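Long-range contact in putative adenosine kinase (PDB 3VAS), which probably catalyses the ATP-dependent phosphorylation of adenosine to AMP in the blood fluke Schistosoma mansoni: residues F28-D36 against T154-L162. Sequence-based numbering, arbitrary orientation.
Sequences FGMGNPLLD and TYLGAACDL. With ADN (adenosine), chain C.
Gly-31 and Ala-159 meet through a single water that donates to one carbonyl of each segment, 2.7 Å from its O to Gly-31 O and 3.0 Å to Ala-159 O. The direct contacts are van der Waals, mostly between apolar side-chain atoms. Beside the water, Ala-159 CB sits 3.7 Å from Asn-32 CB, where the backbones come nearest, and also reaches the CD atom of Pro-33. Leu-34 sends its two methyls different ways. CD2 packs on the Leu-156 carbonyl oxygen and on Ala-159 CB, while CD1 lies 3.5 Å from C4 of adenosine. At the far end, Met-30 has its CG between the backbone N and carbonyl carbon (chi1 64°) and bends at chi3, which carries CE to within 3.5 Å of Leu-162 CD2.

Strands 34-36 and 154-157 run nearly antiparallel, at 151°, but their axes stay 8.5 Å apart, too far for direct backbone pairing; Leu-34 CD1, Leu-156 CD2 and Thr-154 OG1 all lie on the same side of the adenine plane. This is the nucleoside site of a pfkB (ribokinase) family kinase. Asn-32 ND2 donates to adenine N1 in a nearly straight bond (166°), and its amide is steadied on the oxygen side by a hydrogen bond between OD1 and Thr-191. Thr-154 OG1 comes within 2.8 Å of N7, from out of the base plane. Asp-36 grips the ribose with both carboxylate oxygens, OD1 accepting from O2' and OD2 from O3'; the OD1 to O2' separation, 2.4 Å, is very short and its exact length doubtful. Past Leu-156, a type II' turn closed by the Ala-159 N to Leu-156 O bond swings the chain into a 3-10 segment, which presents Ala-159 to the loop at Asn-32 and Pro-33.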
loop_
_atom_site.group_PDB
_atom_site.type_symbol
_atom_site.label_atom_id
_atom_site.label_comp_id
_atom_site.label_asym_id
_atom_site.label_seq_id
_atom_site.Cartn_x
_atom_site.Cartn_y
_atom_site.Cartn_z
ATOM N N PHE A 28 -0.649 -10.486 -8.399
ATOM C CA PHE A 28 0.780 -10.329 -8.139
ATOM C C PHE A 28 1.072 -8.978 -7.502
ATOM O O PHE A 28 0.581 -7.949 -7.963
ATOM C CB PHE A 28 1.584 -10.465 -9.440
ATOM C CG PHE A 28 3.070 -10.251 -9.268
ATOM C CD1 PHE A 28 3.919 -11.329 -9.071
ATOM C CD2 PHE A 28 3.616 -8.973 -9.312
ATOM C CE1 PHE A 28 5.281 -11.138 -8.910
ATOM C CE2 PHE A 28 4.973 -8.776 -9.150
ATOM C CZ PHE A 28 5.808 -9.859 -8.952
ATOM N N GLY A 29 1.883 -8.984 -6.452
ATOM C CA GLY A 29 2.388 -7.750 -5.881
ATOM C C GLY A 29 3.903 -7.760 -5.789
ATOM O O GLY A 29 4.515 -8.819 -5.633
ATOM N N MET A 30 4.517 -6.590 -5.917
ATOM C CA MET A 30 5.925 -6.424 -5.556
ATOM C C MET A 30 6.043 -5.192 -4.673
ATOM O O MET A 30 5.337 -4.213 -4.889
ATOM C CB MET A 30 6.835 -6.311 -6.788
ATOM C CG MET A 30 6.600 -5.085 -7.669
ATOM S SD MET A 30 7.945 -4.773 -8.852
ATOM C CE MET A 30 9.096 -3.851 -7.861
ATOM N N GLY A 31 6.910 -5.240 -3.667
ATOM C CA GLY A 31 7.036 -4.105 -2.767
ATOM C C GLY A 31 8.173 -4.147 -1.766
ATOM O O GLY A 31 9.163 -4.866 -1.940
ATOM N N ASN A 32 8.026 -3.351 -0.710
ATOM C CA ASN A 32 9.019 -3.285 0.349
ATOM C C ASN A 32 8.537 -4.045 1.585
ATOM O O ASN A 32 7.655 -3.580 2.305
ATOM C CB ASN A 32 9.310 -1.821 0.703
ATOM C CG ASN A 32 9.520 -0.952 -0.531
ATOM O OD1 ASN A 32 10.061 -1.408 -1.539
ATOM N ND2 ASN A 32 9.087 0.303 -0.457
ATOM N N PRO A 33 9.099 -5.236 1.828
ATOM C CA PRO A 33 8.657 -5.964 3.023
ATOM C C PRO A 33 9.375 -5.417 4.243
ATOM O O PRO A 33 10.609 -5.416 4.290
ATOM C CB PRO A 33 9.061 -7.412 2.726
ATOM C CG PRO A 33 10.192 -7.307 1.767
ATOM C CD PRO A 33 10.055 -6.007 1.015
ATOM N N LEU A 34 8.608 -4.928 5.210
ATOM C CA LEU A 34 9.185 -4.210 6.340
ATOM C C LEU A 34 8.653 -4.729 7.667
ATOM O O LEU A 34 7.534 -5.239 7.750
ATOM C CB LEU A 34 8.881 -2.712 6.224
ATOM C CG LEU A 34 9.273 -1.994 4.930
ATOM C CD1 LEU A 34 8.619 -0.616 4.864
ATOM C CD2 LEU A 34 10.793 -1.877 4.813
ATOM N N LEU A 35 9.459 -4.593 8.711
ATOM C CA LEU A 35 8.992 -4.911 10.050
ATOM C C LEU A 35 8.470 -3.639 10.710
ATOM O O LEU A 35 9.189 -2.642 10.804
ATOM C CB LEU A 35 10.120 -5.517 10.883
ATOM C CG LEU A 35 9.722 -5.950 12.294
ATOM C CD1 LEU A 35 8.903 -7.231 12.247
ATOM C CD2 LEU A 35 10.944 -6.119 13.176
ATOM N N ASP A 36 7.216 -3.666 11.149
ATOM C CA ASP A 36 6.662 -2.559 11.925
ATOM C C ASP A 36 7.056 -2.677 13.394
ATOM O O ASP A 36 6.925 -3.738 14.005
ATOM C CB ASP A 36 5.136 -2.499 11.798
ATOM C CG ASP A 36 4.679 -2.011 10.429
ATOM O OD1 ASP A 36 5.540 -1.576 9.630
ATOM O OD2 ASP A 36 3.454 -2.051 10.160
ATOM N N THR A 154 10.430 5.428 8.390
ATOM C CA THR A 154 10.794 4.201 7.700
ATOM C C THR A 154 12.269 4.126 7.321
ATOM O O THR A 154 12.800 5.032 6.683
ATOM C CB THR A 154 9.964 4.035 6.418
ATOM O OG1 THR A 154 8.577 3.971 6.764
ATOM C CG2 THR A 154 10.360 2.765 5.682
ATOM N N TYR A 155 12.920 3.043 7.731
ATOM C CA TYR A 155 14.264 2.719 7.262
ATOM C C TYR A 155 14.152 1.552 6.287
ATOM O O TYR A 155 13.934 0.412 6.693
ATOM C CB TYR A 155 15.185 2.344 8.428
ATOM C CG TYR A 155 16.618 2.097 7.996
ATOM C CD1 TYR A 155 17.448 3.156 7.648
ATOM C CD2 TYR A 155 17.135 0.808 7.922
ATOM C CE1 TYR A 155 18.751 2.944 7.241
ATOM C CE2 TYR A 155 18.445 0.585 7.514
ATOM C CZ TYR A 155 19.246 1.659 7.178
ATOM O OH TYR A 155 20.547 1.457 6.772
ATOM N N LEU A 156 14.276 1.848 5.001
ATOM C CA LEU A 156 14.004 0.866 3.957
ATOM C C LEU A 156 14.942 -0.338 3.988
ATOM O O LEU A 156 14.515 -1.459 3.704
ATOM C CB LEU A 156 14.019 1.528 2.580
ATOM C CG LEU A 156 12.781 2.386 2.290
ATOM C CD1 LEU A 156 12.923 3.130 0.967
ATOM C CD2 LEU A 156 11.536 1.520 2.289
ATOM N N GLY A 157 16.207 -0.101 4.333
ATOM C CA GLY A 157 17.186 -1.169 4.478
ATOM C C GLY A 157 17.266 -2.102 3.283
ATOM O O GLY A 157 17.443 -1.658 2.145
ATOM N N ALA A 158 17.100 -3.396 3.540
ATOM C CA ALA A 158 17.228 -4.419 2.503
ATOM C C ALA A 158 16.284 -4.223 1.313
ATOM O O ALA A 158 16.620 -4.603 0.189
ATOM C CB ALA A 158 17.038 -5.800 3.104
ATOM N N ALA A 159 15.117 -3.628 1.562
ATOM C CA ALA A 159 14.112 -3.402 0.523
ATOM C C ALA A 159 14.619 -2.598 -0.679
ATOM O O ALA A 159 14.090 -2.734 -1.783
ATOM C CB ALA A 159 12.868 -2.741 1.118
ATOM N N CYS A 160 15.639 -1.767 -0.465
ATOM C CA CYS A 160 16.240 -0.979 -1.543
ATOM C C CYS A 160 16.937 -1.838 -2.587
ATOM O O CYS A 160 17.018 -1.458 -3.758
ATOM C CB CYS A 160 17.253 0.024 -0.986
ATOM S SG CYS A 160 16.521 1.349 -0.019
ATOM N N ASP A 161 17.446 -2.990 -2.160
ATOM C CA ASP A 161 18.236 -3.852 -3.035
ATOM C C ASP A 161 17.400 -4.647 -4.033
ATOM O O ASP A 161 17.950 -5.396 -4.842
ATOM C CB ASP A 161 19.119 -4.795 -2.212
ATOM C CG ASP A 161 20.446 -4.162 -1.824
ATOM O OD1 ASP A 161 20.539 -2.916 -1.813
ATOM O OD2 ASP A 161 21.398 -4.914 -1.528
ATOM N N LEU A 162 16.079 -4.491 -3.980
ATOM C CA LEU A 162 15.205 -5.157 -4.941
ATOM C C LEU A 162 15.565 -4.703 -6.351
ATOM O O LEU A 162 15.562 -3.506 -6.646
ATOM C CB LEU A 162 13.740 -4.853 -4.642
ATOM C CG LEU A 162 12.714 -5.395 -5.637
ATOM C CD1 LEU A 162 12.666 -6.924 -5.608
ATOM C CD2 LEU A 162 11.354 -4.795 -5.341
HETATM O "O5'" ADN C . -0.039 1.730 5.665
HETATM C "C5'" ADN C . 0.712 1.415 6.836
HETATM C "C4'" ADN C . 1.908 0.556 6.505
HETATM O "O4'" ADN C . 2.808 1.284 5.656
HETATM C "C3'" ADN C . 2.754 0.082 7.693
HETATM O "O3'" ADN C . 2.537 -1.314 7.908
HETATM C "C2'" ADN C . 4.213 0.306 7.234
HETATM O "O2'" ADN C . 5.058 -0.814 7.391
HETATM C "C1'" ADN C . 4.062 0.678 5.758
HETATM N N9 ADN C . 5.089 1.590 5.253
HETATM C C8 ADN C . 5.543 2.679 5.842
HETATM N N7 ADN C . 6.589 3.247 4.974
HETATM C C5 ADN C . 6.720 2.403 3.831
HETATM C C6 ADN C . 7.548 2.466 2.714
HETATM N N6 ADN C . 8.493 3.542 2.582
HETATM N N1 ADN C . 7.463 1.483 1.737
HETATM C C2 ADN C . 6.564 0.454 1.859
HETATM N N3 ADN C . 5.745 0.393 2.957
HETATM C C4 ADN C . 5.844 1.397 3.953
HETATM O O HOH W 1 11.818 -4.759 -1.674
#